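Uncharacterized protein (Bacteroides fragilis, PDB 3NNG) is of unknown function, but its F5/8 type C (discoidin-like) domain, which carries a bound calcium ion, suggests a role in binding carbohydrate or another surface ligand. Local coordinates at residues S25-Y30 against E61-T66; I96-E101 against P133-F138. The protein carries 1 engineered substitution. One frame throughout, in Å; residues are numbered along the deposited sequence.

How the contacts relate
Contact 1 begins on strand 23-26 and closes a loop of 30 residues, holding two short helices and strand 51-54, when 61-66 returns antiparallel to 25-30. Contact 2 opens later, on strand 93-100, and closes after strand 107-114 when 133-138 comes back beside 96-101. The two loops therefore follow in series, neither nested nor crossed. Their centres lie about 17 Å apart, yet they share one antiparallel sheet, because strand 63-68 is the neighbour of strand 124-144; Thr66 N lies 2.8 Å from Phe138 O, a probable hydrogen bond. Together they line up 23-26, 63-68, 124-144 and 93-100 side by side within the beta-rich domain.

Contact 1 of 2, residues S25-Y30 against E61-T66; sequences SCSNVY and ECWWNT
Ser25 and Asn65 form an antiparallel hydrogen-bonded pair: Ser25 N reaches Asn65 O at 2.9 Å, and Asn65 N returns to Ser25 O at 2.8 Å. Cys26 and Trp64 follow as a non-hydrogen-bonded pair, after which Ser27 N donates to Trp63 O at 3.0 Å.

Where the first strand ends, a side chain takes over from the backbone. Ser27 OG, set between its own N and carbonyl carbon (chi1 53°), accepts from Trp63 N at 3.2 Å in a nearly straight bond (164°). Ser27 OG lies 2.7 Å from the oxygen of a water that donates to Glu61 O. Serine suits the place, being short enough to stand in for a main-chain acceptor.

The apolar part is the Trp63 indole, laid across the backbone of Cys26 and Ser27. Ser27 CB makes a CH-pi contact 3.5 Å from the centroid of the five-membered ring, while Ser25 OG stands at the ring's edge. In the ring plane Trp63 NE1 donates to Glu61 OE2 at 2.7 Å, meeting that oxygen from above the carboxylate plane. Trp63 also makes a cation-pi contact with Arg139. Trp64, with its NE1 bonded to Ala39 O, packs against Trp51 and Phe151.

The contact joins strand 23-26 to strand 63-68 in the beta-sandwich (jelly-roll) fold known for F5/8 type C domains. Its two Ser27 bonds carry the pairing past the last regular pair, and the indole, fixed at NE1 by Glu61, lies over that backbone.

Contact 2 of 2, residues I96-E101 against P133-F138; sequences IKVRKE and PNVKEF
Phe138 meets Ile96 and Val98 on the buried face of this antiparallel pair, where apolar residues suit the interior of the jelly-roll beta-sandwich. Ile96 CD1 comes within 3.3 Å of Phe138 CZ, and its CG2 branch lies near CE2, so two methyls of one isoleucine meet the CZ-CE2 end of the ring from the same side. With CG anti to the backbone N (chi1 170°), Phe138 reaches past its paired residue, Val98, to these methyls. Val98 in turn crosses Val135 at about a right angle, Val98 CB lying 4.0 Å from Val135 CG2.

On the other face, polar and partly exposed, Arg99 and Glu137 form a salt bridge. Arg99 NE gives a fairly straight bond of 2.9 Å to Glu137 OE1; NH2 adds a longer, more bent one to the same oxygen. This oxygen lies near the guanidinium plane, while the carboxylate plane is turned 81° from it. Arg99 NH1 bonds to Glu103 O, giving the group a second anchor. At Arg99 itself the register slips by one in a classic beta bulge: Arg99 O accepts from Lys136 N (2.8 Å) and Glu137 N (3.1 Å).

The far end is more exposed. There side chains meet mainly backbone oxygens, Lys100 CE lying 3.2 Å from Pro133 O, and the bond from Glu101 N to Asn134 O (2.8 Å) holds the segments together.

Strand 107-114 flanks 96-100 on its other edge, Val98 touching Val107, while strand 63-68 borders 135-138; Lys136 NZ bonds to Leu68 O, and Phe138 packs on Thr66 and on Leu74 of strand 71-79.

Contact 1 of 2, residues S25-Y30 against E61-T66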
loop_
_atom_site.group_PDB
_atom_site.type_symbol
_atom_site.label_atom_id
_atom_site.label_comp_id
_atom_site.label_asym_id
_atom_site.label_seq_id
_atom_site.Cartn_x
_atom_site.Cartn_y
_atom_site.Cartn_z
ATOM N N SER A 25 1.319 -6.310 7.836
ATOM C CA SER A 25 2.573 -7.068 7.741
ATOM C C SER A 25 3.212 -6.819 6.385
ATOM O O SER A 25 2.599 -6.206 5.520
ATOM C CB SER A 25 2.300 -8.567 7.903
ATOM O OG SER A 25 1.357 -9.011 6.942
ATOM N N CYS A 26 4.446 -7.283 6.203
ATOM C CA CYS A 26 5.172 -7.099 4.949
ATOM C C CYS A 26 6.134 -8.244 4.707
ATOM O O CYS A 26 6.366 -9.073 5.579
ATOM C CB CYS A 26 5.987 -5.821 4.970
ATOM S SG CYS A 26 7.234 -5.817 6.288
ATOM N N SER A 27 6.711 -8.260 3.514
ATOM C CA SER A 27 7.625 -9.306 3.102
ATOM C C SER A 27 8.888 -9.329 3.962
ATOM O O SER A 27 9.317 -10.383 4.422
ATOM C CB SER A 27 7.997 -9.078 1.647
ATOM O OG SER A 27 8.469 -7.756 1.481
ATOM N N ASN A 28 9.459 -8.154 4.187
ATOM C CA ASN A 28 10.725 -8.003 4.901
ATOM C C ASN A 28 10.763 -6.600 5.468
ATOM O O ASN A 28 10.088 -5.703 4.953
ATOM C CB ASN A 28 11.926 -8.177 3.946
ATOM C CG ASN A 28 12.137 -9.613 3.514
ATOM O OD1 ASN A 28 11.981 -9.953 2.332
ATOM N ND2 ASN A 28 12.482 -10.475 4.472
ATOM N N VAL A 29 11.540 -6.400 6.528
ATOM C CA VAL A 29 11.766 -5.051 7.045
ATOM C C VAL A 29 13.218 -4.703 6.788
ATOM O O VAL A 29 14.111 -5.463 7.156
ATOM C CB VAL A 29 11.466 -4.939 8.554
ATOM C CG1 VAL A 29 11.855 -3.558 9.069
ATOM C CG2 VAL A 29 9.982 -5.217 8.835
ATOM N N TYR A 30 13.471 -3.570 6.149
ATOM C CA TYR A 30 14.848 -3.216 5.832
ATOM C C TYR A 30 15.733 -3.261 7.093
ATOM O O TYR A 30 15.338 -2.783 8.151
ATOM C CB TYR A 30 14.928 -1.849 5.166
ATOM C CG TYR A 30 16.341 -1.500 4.736
ATOM C CD1 TYR A 30 16.919 -2.100 3.623
ATOM C CD2 TYR A 30 17.098 -0.590 5.454
ATOM C CE1 TYR A 30 18.206 -1.791 3.235
ATOM C CE2 TYR A 30 18.385 -0.276 5.076
ATOM C CZ TYR A 30 18.935 -0.879 3.965
ATOM O OH TYR A 30 20.219 -0.564 3.583
ATOM N N GLU A 61 10.815 -11.408 -3.165
ATOM C CA GLU A 61 9.460 -10.887 -3.101
ATOM C C GLU A 61 9.451 -9.546 -2.397
ATOM O O GLU A 61 10.397 -9.201 -1.684
ATOM C CB GLU A 61 8.537 -11.870 -2.384
ATOM C CG GLU A 61 8.924 -12.101 -0.936
ATOM C CD GLU A 61 8.127 -13.228 -0.305
ATOM O OE1 GLU A 61 8.148 -14.349 -0.863
ATOM O OE2 GLU A 61 7.486 -12.987 0.739
ATOM N N CYS A 62 8.372 -8.794 -2.585
ATOM C CA CYS A 62 8.285 -7.443 -2.029
ATOM C C CYS A 62 6.828 -7.033 -1.915
ATOM O O CYS A 62 6.166 -6.784 -2.930
ATOM C CB CYS A 62 9.026 -6.456 -2.933
ATOM S SG CYS A 62 9.088 -4.756 -2.281
ATOM N N TRP A 63 6.315 -6.969 -0.691
ATOM C CA TRP A 63 4.882 -6.719 -0.521
ATOM C C TRP A 63 4.511 -6.162 0.858
ATOM O O TRP A 63 5.265 -6.296 1.830
ATOM C CB TRP A 63 4.075 -7.983 -0.844
ATOM C CG TRP A 63 4.484 -9.190 -0.031
ATOM C CD1 TRP A 63 5.363 -10.172 -0.400
ATOM C CD2 TRP A 63 4.038 -9.529 1.292
ATOM N NE1 TRP A 63 5.495 -11.096 0.612
ATOM C CE2 TRP A 63 4.689 -10.726 1.658
ATOM C CE3 TRP A 63 3.159 -8.928 2.208
ATOM C CZ2 TRP A 63 4.486 -11.337 2.900
ATOM C CZ3 TRP A 63 2.959 -9.537 3.441
ATOM C CH2 TRP A 63 3.617 -10.729 3.773
ATOM N N TRP A 64 3.353 -5.516 0.914
ATOM C CA TRP A 64 2.815 -4.963 2.147
ATOM C C TRP A 64 1.341 -5.380 2.219
ATOM O O TRP A 64 0.639 -5.398 1.207
ATOM C CB TRP A 64 2.995 -3.435 2.175
ATOM C CG TRP A 64 2.491 -2.737 3.435
ATOM C CD1 TRP A 64 3.241 -2.283 4.507
ATOM C CD2 TRP A 64 1.132 -2.373 3.719
ATOM N NE1 TRP A 64 2.418 -1.668 5.433
ATOM C CE2 TRP A 64 1.125 -1.726 4.983
ATOM C CE3 TRP A 64 -0.079 -2.537 3.028
ATOM C CZ2 TRP A 64 -0.048 -1.254 5.564
ATOM C CZ3 TRP A 64 -1.252 -2.063 3.612
ATOM C CH2 TRP A 64 -1.226 -1.427 4.868
ATOM N N ASN A 65 0.881 -5.739 3.409
ATOM C CA ASN A 65 -0.414 -6.397 3.563
ATOM C C ASN A 65 -1.143 -5.828 4.761
ATOM O O ASN A 65 -0.509 -5.501 5.771
ATOM C CB ASN A 65 -0.211 -7.901 3.766
ATOM C CG ASN A 65 -1.517 -8.681 3.775
ATOM O OD1 ASN A 65 -2.183 -8.807 4.811
ATOM N ND2 ASN A 65 -1.885 -9.214 2.622
ATOM N N THR A 66 -2.465 -5.694 4.651
ATOM C CA THR A 66 -3.282 -5.313 5.797
ATOM C C THR A 66 -4.529 -6.192 5.932
ATOM O O THR A 66 -5.238 -6.459 4.949
ATOM C CB THR A 66 -3.688 -3.811 5.765
ATOM O OG1 THR A 66 -4.461 -3.496 6.933
ATOM C CG2 THR A 66 -4.513 -3.488 4.514
HETATM O O HOH W 1 11.013 -7.712 0.579
#

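Contact 2 of 2, residues I96-E101 against P133-F138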
loop_
_atom_site.group_PDB
_atom_site.type_symbol
_atom_site.label_atom_id
_atom_site.label_comp_id
_atom_site.label_asym_id
_atom_site.label_seq_id
_atom_site.Cartn_x
_atom_site.Cartn_y
_atom_site.Cartn_z
ATOM N N ILE A 96 -2.002 -5.472 -7.170
ATOM C CA ILE A 96 -2.855 -5.565 -5.987
ATOM C C ILE A 96 -3.595 -6.903 -5.925
ATOM O O ILE A 96 -4.120 -7.364 -6.932
ATOM C CB ILE A 96 -3.925 -4.439 -5.989
ATOM C CG1 ILE A 96 -3.272 -3.060 -5.849
ATOM C CG2 ILE A 96 -4.952 -4.664 -4.893
ATOM C CD1 ILE A 96 -2.415 -2.907 -4.618
ATOM N N LYS A 97 -3.642 -7.510 -4.739
ATOM C CA LYS A 97 -4.535 -8.633 -4.475
ATOM C C LYS A 97 -5.389 -8.313 -3.256
ATOM O O LYS A 97 -4.904 -7.715 -2.297
ATOM C CB LYS A 97 -3.760 -9.934 -4.225
ATOM C CG LYS A 97 -2.888 -10.383 -5.392
ATOM C CD LYS A 97 -2.425 -11.825 -5.218
ATOM C CE LYS A 97 -2.261 -12.517 -6.570
ATOM N NZ LYS A 97 -1.226 -11.903 -7.460
ATOM N N VAL A 98 -6.657 -8.722 -3.294
ATOM C CA VAL A 98 -7.540 -8.601 -2.133
ATOM C C VAL A 98 -8.186 -9.937 -1.827
ATOM O O VAL A 98 -8.251 -10.820 -2.685
ATOM C CB VAL A 98 -8.652 -7.561 -2.362
ATOM C CG1 VAL A 98 -8.044 -6.186 -2.634
ATOM C CG2 VAL A 98 -9.515 -7.979 -3.538
ATOM N N ARG A 99 -8.646 -10.079 -0.589
ATOM C CA ARG A 99 -9.424 -11.234 -0.164
ATOM C C ARG A 99 -10.728 -10.697 0.427
ATOM O O ARG A 99 -10.721 -9.825 1.297
ATOM C CB ARG A 99 -8.653 -12.047 0.884
ATOM C CG ARG A 99 -9.175 -13.459 1.112
ATOM C CD ARG A 99 -8.407 -14.154 2.234
ATOM N NE ARG A 99 -8.351 -13.324 3.441
ATOM C CZ ARG A 99 -9.355 -13.163 4.301
ATOM N NH1 ARG A 99 -10.517 -13.782 4.103
ATOM N NH2 ARG A 99 -9.201 -12.369 5.361
ATOM N N LYS A 100 -11.852 -11.196 -0.059
ATOM C CA LYS A 100 -13.131 -10.734 0.447
ATOM C C LYS A 100 -13.456 -11.473 1.735
ATOM O O LYS A 100 -12.999 -12.604 1.942
ATOM C CB LYS A 100 -14.222 -10.892 -0.619
ATOM C CG LYS A 100 -13.997 -9.968 -1.825
ATOM C CD LYS A 100 -14.733 -10.438 -3.073
ATOM C CE LYS A 100 -16.032 -9.660 -3.293
ATOM N NZ LYS A 100 -16.290 -9.388 -4.742
ATOM N N GLU A 101 -14.218 -10.819 2.609
ATOM C CA GLU A 101 -14.605 -11.400 3.889
ATOM C C GLU A 101 -15.289 -12.744 3.697
ATOM O O GLU A 101 -16.121 -12.898 2.815
ATOM C CB GLU A 101 -15.532 -10.459 4.647
ATOM C CG GLU A 101 -15.981 -11.014 5.991
ATOM C CD GLU A 101 -16.615 -9.956 6.877
ATOM O OE1 GLU A 101 -17.608 -9.328 6.440
ATOM O OE2 GLU A 101 -16.117 -9.750 8.008
ATOM N N PRO A 133 -16.428 -4.895 -3.293
ATOM C CA PRO A 133 -17.180 -5.025 -2.033
ATOM C C PRO A 133 -16.564 -6.036 -1.064
ATOM O O PRO A 133 -15.960 -7.015 -1.501
ATOM C CB PRO A 133 -18.561 -5.513 -2.491
ATOM C CG PRO A 133 -18.632 -5.190 -3.972
ATOM C CD PRO A 133 -17.215 -5.341 -4.457
ATOM N N ASN A 134 -16.707 -5.771 0.233
ATOM C CA ASN A 134 -16.297 -6.694 1.309
ATOM C C ASN A 134 -14.818 -7.086 1.347
ATOM O O ASN A 134 -14.482 -8.223 1.686
ATOM C CB ASN A 134 -17.157 -7.969 1.315
ATOM C CG ASN A 134 -18.652 -7.689 1.136
ATOM O OD1 ASN A 134 -19.228 -6.830 1.803
ATOM N ND2 ASN A 134 -19.284 -8.436 0.235
ATOM N N VAL A 135 -13.924 -6.162 1.008
ATOM C CA VAL A 135 -12.501 -6.472 1.108
ATOM C C VAL A 135 -12.111 -6.603 2.578
ATOM O O VAL A 135 -12.269 -5.654 3.351
ATOM C CB VAL A 135 -11.627 -5.421 0.408
ATOM C CG1 VAL A 135 -10.174 -5.622 0.779
ATOM C CG2 VAL A 135 -11.809 -5.502 -1.129
ATOM N N LYS A 136 -11.636 -7.781 2.973
ATOM C CA LYS A 136 -11.207 -8.006 4.367
ATOM C C LYS A 136 -9.688 -7.938 4.499
ATOM O O LYS A 136 -9.165 -7.539 5.537
ATOM C CB LYS A 136 -11.725 -9.353 4.894
ATOM C CG LYS A 136 -11.437 -9.643 6.384
ATOM C CD LYS A 136 -11.952 -8.519 7.259
ATOM C CE LYS A 136 -12.145 -8.945 8.706
ATOM N NZ LYS A 136 -10.901 -9.135 9.490
ATOM N N GLU A 137 -8.987 -8.314 3.433
ATOM C CA GLU A 137 -7.526 -8.273 3.403
ATOM C C GLU A 137 -7.019 -7.667 2.072
ATOM O O GLU A 137 -7.566 -7.947 1.005
ATOM C CB GLU A 137 -6.975 -9.693 3.602
ATOM C CG GLU A 137 -5.532 -9.769 4.041
ATOM C CD GLU A 137 -5.167 -11.141 4.607
ATOM O OE1 GLU A 137 -6.043 -12.044 4.576
ATOM O OE2 GLU A 137 -4.008 -11.308 5.072
ATOM N N PHE A 138 -5.975 -6.845 2.144
ATOM C CA PHE A 138 -5.438 -6.141 0.979
ATOM C C PHE A 138 -3.937 -6.347 0.949
ATOM O O PHE A 138 -3.269 -6.156 1.965
ATOM C CB PHE A 138 -5.767 -4.647 1.096
ATOM C CG PHE A 138 -5.069 -3.752 0.086
ATOM C CD1 PHE A 138 -3.764 -3.339 0.285
ATOM C CD2 PHE A 138 -5.758 -3.247 -1.014
ATOM C CE1 PHE A 138 -3.131 -2.490 -0.613
ATOM C CE2 PHE A 138 -5.140 -2.405 -1.923
ATOM C CZ PHE A 138 -3.818 -2.012 -1.721
#